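Hydroxyethylphosphonate dioxygenase (Streptomyces albus, PDB 6B9R) oxidises 2-hydroxyethylphosphonate at a mononuclear iron site, probably using dioxygen to split its carbon-carbon bond and release hydroxymethylphosphonate. Local coordinates at residues His149-Phe154 against Glu211-Ala216; Gln119-Pro124 against Leu417-Ser422; Ser181-Pro186 against Asp336-His341. One frame throughout, in Å; residues are numbered along the deposited sequence.

Contact 1. Residues His149-Phe154 against Glu211-Ala216; sequences HLLYQF and ELTGDA. With FE (Fe (III) ion), chain E; 2HE ((2-hydroxyethyl)phosphonic acid), chain F.
Leu150 and Thr213 run past each other in opposite senses, and the methyl CD2 of Leu150 meets CG2 of Thr213 at 3.8 Å. The same threonine methyl is touched by CD2 of Leu151, the Leu151 and Thr213 side chains crossing at about a right angle. Thr213 can offer its methyl because its OG1 sits between the backbone N and the carbonyl carbon (chi1 52°), where it is hydrogen-bonded to Gly210 O, and this rotation swings CG2 toward the leucines. Tyr152 and Leu212 also cross nearly perpendicularly, with Leu212 CD1 lying 3.6 Å from Tyr152 OH and meeting the ring obliquely. Met434 of the second subunit packs on Leu212.

His149 and Gln153 serve the metal. His149 NE2 binds iron at 2.3 Å and Gln153 OE1 binds it at 2.1 Å, while His190 completes the protein's share. The substrate chelates through its phosphonate oxygen O3 and its hydroxyl O4, and a water is also bound. His149 ND1 makes a weak bond to Leu151 O at 3.0 Å, in the same loop. Gln153 NE2 donates to the substrate's O4 at 3.1 Å and is also hydrogen-bonded to Thr155 OG1. One short segment thus separates two chemistries: apolar methyl contacts join it to 211-216 without a hydrogen bond, whereas its polar groups hold the iron and the substrate hydroxyl, which the metal would be expected to polarise.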
loop_
_atom_site.group_PDB
_atom_site.type_symbol
_atom_site.label_atom_id
_atom_site.label_comp_id
_atom_site.label_asym_id
_atom_site.label_seq_id
_atom_site.Cartn_x
_atom_site.Cartn_y
_atom_site.Cartn_z
ATOM N N HIS A 149 20.094 7.157 2.370
ATOM C CA HIS A 149 19.018 6.973 3.328
ATOM C C HIS A 149 17.803 6.408 2.602
ATOM O O HIS A 149 17.660 6.550 1.380
ATOM C CB HIS A 149 18.685 8.289 4.047
ATOM C CG HIS A 149 18.499 9.457 3.126
ATOM N ND1 HIS A 149 17.494 9.509 2.183
ATOM C CD2 HIS A 149 19.186 10.619 3.008
ATOM C CE1 HIS A 149 17.576 10.649 1.519
ATOM N NE2 HIS A 149 18.588 11.343 2.008
ATOM N N LEU A 150 16.916 5.768 3.378
ATOM C CA LEU A 150 15.808 5.035 2.771
ATOM C C LEU A 150 14.893 5.956 1.972
ATOM O O LEU A 150 14.422 5.583 0.892
ATOM C CB LEU A 150 15.002 4.287 3.839
ATOM C CG LEU A 150 13.728 3.616 3.298
ATOM C CD1 LEU A 150 14.023 2.673 2.122
ATOM C CD2 LEU A 150 12.969 2.886 4.397
ATOM N N LEU A 151 14.637 7.158 2.471
ATOM C CA LEU A 151 13.616 7.996 1.857
ATOM C C LEU A 151 14.060 8.488 0.482
ATOM O O LEU A 151 15.233 8.803 0.264
ATOM C CB LEU A 151 13.279 9.184 2.758
ATOM C CG LEU A 151 12.559 8.815 4.063
ATOM C CD1 LEU A 151 11.949 10.057 4.734
ATOM C CD2 LEU A 151 11.485 7.780 3.776
ATOM N N TYR A 152 13.110 8.519 -0.454
ATOM C CA TYR A 152 13.319 9.215 -1.717
ATOM C C TYR A 152 13.620 10.684 -1.449
ATOM O O TYR A 152 13.186 11.248 -0.444
ATOM C CB TYR A 152 12.070 9.109 -2.591
ATOM C CG TYR A 152 11.745 7.699 -3.026
ATOM C CD1 TYR A 152 11.080 6.817 -2.173
ATOM C CD2 TYR A 152 12.090 7.255 -4.297
ATOM C CE1 TYR A 152 10.790 5.523 -2.579
ATOM C CE2 TYR A 152 11.795 5.971 -4.714
ATOM C CZ TYR A 152 11.142 5.113 -3.858
ATOM O OH TYR A 152 10.858 3.844 -4.285
ATOM N N GLN A 153 14.361 11.327 -2.349
ATOM C CA GLN A 153 14.587 12.753 -2.153
ATOM C C GLN A 153 14.264 13.552 -3.402
ATOM O O GLN A 153 14.683 13.198 -4.506
ATOM C CB GLN A 153 16.018 13.052 -1.721
ATOM C CG GLN A 153 16.178 14.468 -1.205
ATOM C CD GLN A 153 17.493 14.659 -0.473
ATOM O OE1 GLN A 153 17.846 13.869 0.388
ATOM N NE2 GLN A 153 18.226 15.706 -0.825
ATOM N N PHE A 154 13.504 14.619 -3.211
ATOM C CA PHE A 154 13.375 15.699 -4.172
ATOM C C PHE A 154 14.091 16.901 -3.586
ATOM O O PHE A 154 13.787 17.317 -2.462
ATOM C CB PHE A 154 11.910 16.055 -4.444
ATOM C CG PHE A 154 11.768 17.343 -5.168
ATOM C CD1 PHE A 154 11.952 17.404 -6.540
ATOM C CD2 PHE A 154 11.522 18.514 -4.480
ATOM C CE1 PHE A 154 11.869 18.613 -7.214
ATOM C CE2 PHE A 154 11.451 19.733 -5.152
ATOM C CZ PHE A 154 11.617 19.777 -6.527
ATOM N N GLU A 211 5.185 3.932 -0.690
ATOM C CA GLU A 211 4.754 2.550 -0.491
ATOM C C GLU A 211 5.839 1.687 0.130
ATOM O O GLU A 211 5.510 0.759 0.874
ATOM C CB GLU A 211 4.295 1.963 -1.817
ATOM C CG GLU A 211 2.958 2.538 -2.332
ATOM C CD GLU A 211 2.223 1.643 -3.353
ATOM O OE1 GLU A 211 1.937 0.450 -3.059
ATOM O OE2 GLU A 211 1.889 2.158 -4.445
ATOM N N LEU A 212 7.122 1.972 -0.149
ATOM C CA LEU A 212 8.211 1.223 0.484
ATOM C C LEU A 212 8.141 1.281 2.004
ATOM O O LEU A 212 8.516 0.320 2.687
ATOM C CB LEU A 212 9.571 1.764 0.028
ATOM C CG LEU A 212 10.283 1.120 -1.151
ATOM C CD1 LEU A 212 11.632 1.821 -1.374
ATOM C CD2 LEU A 212 10.481 -0.363 -0.925
ATOM N N THR A 213 7.731 2.416 2.556
ATOM C CA THR A 213 7.679 2.560 4.004
ATOM C C THR A 213 6.299 2.148 4.527
ATOM O O THR A 213 5.337 1.998 3.777
ATOM C CB THR A 213 8.013 3.999 4.402
ATOM O OG1 THR A 213 7.191 4.906 3.655
ATOM C CG2 THR A 213 9.478 4.296 4.095
ATOM N N GLY A 214 6.204 1.956 5.832
ATOM C CA GLY A 214 4.940 1.483 6.359
ATOM C C GLY A 214 4.749 -0.012 6.187
ATOM O O GLY A 214 5.706 -0.772 6.366
ATOM N N ASP A 215 3.522 -0.440 5.839
ATOM C CA ASP A 215 3.157 -1.853 5.935
ATOM C C ASP A 215 4.122 -2.742 5.158
ATOM O O ASP A 215 4.466 -3.843 5.609
ATOM C CB ASP A 215 1.733 -2.081 5.416
ATOM C CG ASP A 215 0.655 -1.467 6.311
ATOM O OD1 ASP A 215 0.905 -1.186 7.501
ATOM O OD2 ASP A 215 -0.460 -1.258 5.802
ATOM N N ALA A 216 4.546 -2.295 3.972
ATOM C CA ALA A 216 5.409 -3.130 3.137
ATOM C C ALA A 216 6.729 -3.428 3.834
ATOM O O ALA A 216 7.211 -4.567 3.803
ATOM C CB ALA A 216 5.651 -2.457 1.784
HETATM FE FE FE E . 19.520 13.384 1.614
HETATM O O3 2HE F . 20.944 13.719 3.595
HETATM P P 2HE F . 21.957 14.627 4.197
HETATM O O1 2HE F . 23.405 13.924 4.200
HETATM O O2 2HE F . 21.553 15.044 5.706
HETATM C CA 2HE F . 21.984 16.089 3.136
HETATM C CB 2HE F . 20.542 16.375 2.726
HETATM O O4 2HE F . 20.100 15.484 1.690
HETATM O O HOH W 1 17.885 14.684 3.085
#

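Contact 2. Residues Gln119-Pro124 against Leu417-Ser422; sequences QASYRP and LRIGGS
Ser121 meets the 417-422 segment first, its OG lying 3.5 Å from the terminal methyl CD1 of Ile419. The hydroxyl's polar needs are met around this contact: Ser121 OG is hydrogen-bonded to Gly209 N and lies 3.0 Å from a water oxygen to which it is also hydrogen-bonded. That water donates to Gly420 O, and a single solvent molecule thereby bridges the two segments.

Tyr122 follows and carries most of the contact. Ile419 CD1 stands over the centre of its ring, 3.8 Å from the centroid and 14° off the normal, a clear CH-pi contact. Ile419 reaches this position with CG1 between its backbone N and carbonyl carbon, a rotation (chi1 63°) that points the CG1-CD1 arm at the aromatic face. Leu417 CD2 instead approaches the ring edge in its plane, 3.8 Å from Tyr122 CE1. At the far end of the ring, Tyr122 OH gives a weak hydrogen bond of 2.8 Å to Leu417 O. A leucine in place of Tyr122 would probably leave that carbonyl without its phenol donor and strip Ile419 of the flat surface its methyl rests on.

Arg123 then folds back, its NH1 donating to Tyr122 O at 2.8 Å from above the carbonyl plane, while the backbone enters strand 123-129. That strand and 412-419 belong to different antiparallel sheets. From the loop that leads into one sheet, the tyrosine packs on the last residues of a strand of the other by mixed means: an apolar face and edge against Ile419 and Leu417, and a hydroxyl whose bond to a buried-interface carbonyl is only weak.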
loop_
_atom_site.group_PDB
_atom_site.type_symbol
_atom_site.label_atom_id
_atom_site.label_comp_id
_atom_site.label_asym_id
_atom_site.label_seq_id
_atom_site.Cartn_x
_atom_site.Cartn_y
_atom_site.Cartn_z
ATOM N N GLN A 119 0.184 12.476 9.362
ATOM C CA GLN A 119 -0.688 11.907 8.350
ATOM C C GLN A 119 0.026 11.666 7.025
ATOM O O GLN A 119 -0.596 11.154 6.089
ATOM C CB GLN A 119 -1.896 12.837 8.145
ATOM C CG GLN A 119 -2.793 12.922 9.400
ATOM C CD GLN A 119 -3.700 14.144 9.432
ATOM O OE1 GLN A 119 -3.341 15.163 10.015
ATOM N NE2 GLN A 119 -4.888 14.038 8.825
ATOM N N ALA A 120 1.307 12.021 6.920
ATOM C CA ALA A 120 2.003 12.004 5.639
ATOM C C ALA A 120 3.472 11.652 5.844
ATOM O O ALA A 120 4.031 11.842 6.924
ATOM C CB ALA A 120 1.890 13.358 4.937
ATOM N N SER A 121 4.120 11.197 4.773
ATOM C CA SER A 121 5.498 10.717 4.866
ATOM C C SER A 121 6.557 11.785 4.602
ATOM O O SER A 121 7.751 11.449 4.587
ATOM C CB SER A 121 5.729 9.559 3.890
ATOM O OG SER A 121 5.689 10.036 2.570
ATOM N N TYR A 122 6.176 13.042 4.366
ATOM C CA TYR A 122 7.187 14.066 4.110
ATOM C C TYR A 122 8.160 14.144 5.271
ATOM O O TYR A 122 7.755 14.103 6.440
ATOM C CB TYR A 122 6.578 15.452 3.955
ATOM C CG TYR A 122 5.689 15.685 2.778
ATOM C CD1 TYR A 122 6.217 15.839 1.496
ATOM C CD2 TYR A 122 4.320 15.830 2.954
ATOM C CE1 TYR A 122 5.384 16.076 0.416
ATOM C CE2 TYR A 122 3.492 16.081 1.891
ATOM C CZ TYR A 122 4.022 16.203 0.624
ATOM O OH TYR A 122 3.173 16.455 -0.430
ATOM N N ARG A 123 9.442 14.287 4.943
ATOM C CA ARG A 123 10.469 14.737 5.886
ATOM C C ARG A 123 11.221 15.876 5.208
ATOM O O ARG A 123 12.329 15.687 4.683
ATOM C CB ARG A 123 11.401 13.596 6.293
ATOM C CG ARG A 123 10.699 12.512 7.144
ATOM C CD ARG A 123 10.390 13.022 8.540
ATOM N NE ARG A 123 9.776 11.986 9.390
ATOM C CZ ARG A 123 8.473 11.728 9.417
ATOM N NH1 ARG A 123 7.647 12.416 8.654
ATOM N NH2 ARG A 123 7.995 10.786 10.222
ATOM N N PRO A 124 10.635 17.080 5.188
ATOM C CA PRO A 124 11.194 18.166 4.373
ATOM C C PRO A 124 12.064 19.108 5.180
ATOM O O PRO A 124 11.584 19.771 6.107
ATOM C CB PRO A 124 9.942 18.875 3.858
ATOM C CG PRO A 124 8.959 18.732 5.017
ATOM C CD PRO A 124 9.315 17.440 5.725
ATOM N N LEU A 417 5.432 20.463 -3.596
ATOM C CA LEU A 417 5.717 19.048 -3.782
ATOM C C LEU A 417 4.469 18.272 -3.393
ATOM O O LEU A 417 4.005 18.392 -2.261
ATOM C CB LEU A 417 6.899 18.580 -2.927
ATOM C CG LEU A 417 7.164 17.076 -3.120
ATOM C CD1 LEU A 417 7.601 16.747 -4.559
ATOM C CD2 LEU A 417 8.186 16.552 -2.135
ATOM N N ARG A 418 3.942 17.490 -4.331
ATOM C CA ARG A 418 2.751 16.678 -4.147
ATOM C C ARG A 418 3.166 15.222 -4.265
ATOM O O ARG A 418 3.905 14.865 -5.187
ATOM C CB ARG A 418 1.694 17.015 -5.202
ATOM C CG ARG A 418 1.642 18.487 -5.564
ATOM C CD ARG A 418 0.727 18.706 -6.755
ATOM N NE ARG A 418 -0.438 19.499 -6.391
ATOM C CZ ARG A 418 -1.574 19.501 -7.081
ATOM N NH1 ARG A 418 -1.706 18.727 -8.156
ATOM N NH2 ARG A 418 -2.581 20.272 -6.689
ATOM N N ILE A 419 2.715 14.386 -3.329
ATOM C CA ILE A 419 3.110 12.980 -3.309
ATOM C C ILE A 419 1.878 12.122 -3.061
ATOM O O ILE A 419 0.909 12.557 -2.429
ATOM C CB ILE A 419 4.188 12.685 -2.240
ATOM C CG1 ILE A 419 3.649 12.966 -0.834
ATOM C CG2 ILE A 419 5.446 13.529 -2.483
ATOM C CD1 ILE A 419 4.568 12.486 0.286
ATOM N N GLY A 420 1.922 10.894 -3.564
ATOM C CA GLY A 420 0.864 9.947 -3.256
ATOM C C GLY A 420 0.945 9.507 -1.807
ATOM O O GLY A 420 2.029 9.361 -1.238
ATOM N N GLY A 421 -0.221 9.300 -1.203
ATOM C CA GLY A 421 -0.310 8.756 0.126
ATOM C C GLY A 421 -0.568 7.268 0.084
ATOM O O GLY A 421 -0.415 6.607 -0.951
ATOM N N SER A 422 -0.996 6.735 1.225
ATOM C CA SER A 422 -1.364 5.328 1.292
ATOM C C SER A 422 -2.637 5.019 0.513
ATOM O O SER A 422 -2.898 3.847 0.232
ATOM C CB SER A 422 -1.514 4.909 2.751
ATOM O OG SER A 422 -0.295 5.126 3.442
HETATM O O HOH W 2 3.556 8.798 0.896
#

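Contact 3. Residues Ser181-Pro186 against Asp336-His341; sequences SVWGLP and DPLHPH
Asp336 lays its methylene, rather than its charge, on an indole: CB stands over one face of Trp183, 3.6 Å from the centroid of the six-membered ring. The carboxylate runs nearly parallel to the indole, the planes 9° apart, at about the height of CB and displaced past the rim of that ring. OD1 is hydrogen-bonded to Thr302 N and OD2 to Thr301 OG1.

Trp183 sends its long ring out from strand 181-184 toward the loop, a direction set by chi1 of -177°, which puts CG opposite the backbone N. There its edge turns to the face of His339 in an offset edge-to-face pair, centroids 5.5 Å apart and planes at 72°, with Trp183 CZ2 3.7 Å from His339 ND1. Trp183 NE1 and His339 ND1 are both hydrogen-bonded to the hydroxyl of Tyr208, which would be expected to limit the turning of both rings. The Leu185 and Leu338 side chains cross at about a right angle, CD2 to CD2 at 3.9 Å, and Phe429 of the second subunit packs on Leu338.

Asp336 OD2 accepts from Leu338 N at 3.0 Å, met from above the carboxylate plane, and Asp336 O accepts from His339 N at 2.9 Å. An Asx turn thus overlies a type I beta turn, in the loop joining strands 328-332 and 343-349 of one antiparallel sheet, which packs against strand 181-184 of the other.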
loop_
_atom_site.group_PDB
_atom_site.type_symbol
_atom_site.label_atom_id
_atom_site.label_comp_id
_atom_site.label_asym_id
_atom_site.label_seq_id
_atom_site.Cartn_x
_atom_site.Cartn_y
_atom_site.Cartn_z
ATOM N N SER A 181 16.778 21.317 -9.859
ATOM C CA SER A 181 16.204 20.338 -8.941
ATOM C C SER A 181 16.637 18.939 -9.350
ATOM O O SER A 181 17.041 18.698 -10.488
ATOM C CB SER A 181 14.677 20.451 -8.901
ATOM O OG SER A 181 14.109 20.189 -10.175
ATOM N N VAL A 182 16.527 18.004 -8.410
ATOM C CA VAL A 182 16.911 16.626 -8.677
ATOM C C VAL A 182 15.993 15.724 -7.869
ATOM O O VAL A 182 15.501 16.108 -6.805
ATOM C CB VAL A 182 18.395 16.380 -8.335
ATOM C CG1 VAL A 182 18.659 16.698 -6.876
ATOM C CG2 VAL A 182 18.827 14.944 -8.694
ATOM N N TRP A 183 15.724 14.544 -8.416
ATOM C CA TRP A 183 14.936 13.509 -7.757
ATOM C C TRP A 183 15.807 12.262 -7.670
ATOM O O TRP A 183 16.492 11.917 -8.634
ATOM C CB TRP A 183 13.634 13.230 -8.540
ATOM C CG TRP A 183 12.703 12.215 -7.901
ATOM C CD1 TRP A 183 11.629 12.474 -7.083
ATOM C CD2 TRP A 183 12.757 10.794 -8.051
ATOM N NE1 TRP A 183 11.016 11.295 -6.720
ATOM C CE2 TRP A 183 11.693 10.249 -7.294
ATOM C CE3 TRP A 183 13.605 9.925 -8.751
ATOM C CZ2 TRP A 183 11.457 8.883 -7.223
ATOM C CZ3 TRP A 183 13.371 8.567 -8.679
ATOM C CH2 TRP A 183 12.305 8.055 -7.924
ATOM N N GLY A 184 15.800 11.591 -6.523
ATOM C CA GLY A 184 16.793 10.563 -6.252
ATOM C C GLY A 184 16.210 9.373 -5.515
ATOM O O GLY A 184 15.270 9.496 -4.727
ATOM N N LEU A 185 16.814 8.207 -5.763
ATOM C CA LEU A 185 16.333 6.912 -5.310
ATOM C C LEU A 185 16.790 6.624 -3.890
ATOM O O LEU A 185 17.744 7.233 -3.394
ATOM C CB LEU A 185 16.834 5.819 -6.252
ATOM C CG LEU A 185 16.156 5.790 -7.616
ATOM C CD1 LEU A 185 16.855 4.774 -8.533
ATOM C CD2 LEU A 185 14.680 5.463 -7.454
ATOM N N PRO A 186 16.121 5.688 -3.215
ATOM C CA PRO A 186 16.542 5.295 -1.864
ATOM C C PRO A 186 17.999 4.846 -1.812
ATOM O O PRO A 186 18.502 4.196 -2.729
ATOM C CB PRO A 186 15.595 4.132 -1.531
ATOM C CG PRO A 186 14.368 4.400 -2.326
ATOM C CD PRO A 186 14.878 5.010 -3.628
ATOM N N ASP A 336 10.046 11.433 -11.587
ATOM C CA ASP A 336 10.395 10.164 -12.227
ATOM C C ASP A 336 9.143 9.320 -12.394
ATOM O O ASP A 336 8.287 9.322 -11.495
ATOM C CB ASP A 336 11.440 9.394 -11.422
ATOM C CG ASP A 336 12.061 8.253 -12.229
ATOM O OD1 ASP A 336 12.939 8.546 -13.067
ATOM O OD2 ASP A 336 11.675 7.089 -12.020
ATOM N N PRO A 337 8.997 8.596 -13.514
ATOM C CA PRO A 337 7.801 7.755 -13.703
ATOM C C PRO A 337 7.725 6.573 -12.755
ATOM O O PRO A 337 6.668 5.930 -12.691
ATOM C CB PRO A 337 7.912 7.270 -15.162
ATOM C CG PRO A 337 8.918 8.210 -15.823
ATOM C CD PRO A 337 9.831 8.686 -14.728
ATOM N N LEU A 338 8.800 6.238 -12.039
ATOM C CA LEU A 338 8.649 5.235 -10.986
ATOM C C LEU A 338 7.698 5.733 -9.908
ATOM O O LEU A 338 7.047 4.933 -9.221
ATOM C CB LEU A 338 10.008 4.883 -10.371
ATOM C CG LEU A 338 10.009 3.813 -9.266
ATOM C CD1 LEU A 338 10.002 2.408 -9.866
ATOM C CD2 LEU A 338 11.182 3.983 -8.298
ATOM N N HIS A 339 7.600 7.049 -9.761
ATOM C CA HIS A 339 6.694 7.704 -8.826
ATOM C C HIS A 339 5.743 8.607 -9.605
ATOM O O HIS A 339 5.859 9.838 -9.562
ATOM C CB HIS A 339 7.471 8.503 -7.783
ATOM C CG HIS A 339 7.807 7.713 -6.558
ATOM N ND1 HIS A 339 8.284 8.299 -5.405
ATOM C CD2 HIS A 339 7.739 6.384 -6.310
ATOM C CE1 HIS A 339 8.480 7.364 -4.491
ATOM N NE2 HIS A 339 8.161 6.194 -5.017
ATOM N N PRO A 340 4.776 8.025 -10.316
ATOM C CA PRO A 340 3.864 8.852 -11.115
ATOM C C PRO A 340 3.040 9.820 -10.285
ATOM O O PRO A 340 2.573 10.827 -10.823
ATOM C CB PRO A 340 2.969 7.811 -11.801
ATOM C CG PRO A 340 2.935 6.659 -10.766
ATOM C CD PRO A 340 4.377 6.607 -10.306
ATOM N N HIS A 341 2.857 9.561 -8.996
ATOM C CA HIS A 341 2.050 10.423 -8.143
ATOM C C HIS A 341 2.857 11.516 -7.464
ATOM O O HIS A 341 2.318 12.217 -6.598
ATOM C CB HIS A 341 1.325 9.572 -7.104
ATOM C CG HIS A 341 0.680 8.363 -7.697
ATOM N ND1 HIS A 341 -0.350 8.447 -8.613
ATOM C CD2 HIS A 341 0.952 7.046 -7.553
ATOM C CE1 HIS A 341 -0.707 7.227 -8.978
ATOM N NE2 HIS A 341 0.075 6.361 -8.359
#

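How the contacts relate
The three contacts lie close together. The centres of contacts 1 and 2 are about 10 Å apart, those of contacts 1 and 3 about 12 Å, and those of contacts 2 and 3 about 13 Å. Strands 152-158 and 181-184 are neighbours in one sheet, and a probable hydrogen bond of 2.8 Å from Gly184 N to Gln153 O ties an iron ligand's backbone to contact 3. Tyr152 CZ also lies 3.4 Å from His339 NE2, and Leu151 CD1 lies 3.7 Å from Arg123 CG of contact 2. Only contact 1 supplies iron ligands; the side chains of Leu185 and Leu417 are about 11 Å and 12 Å from the metal. All three contacts also touch the second subunit.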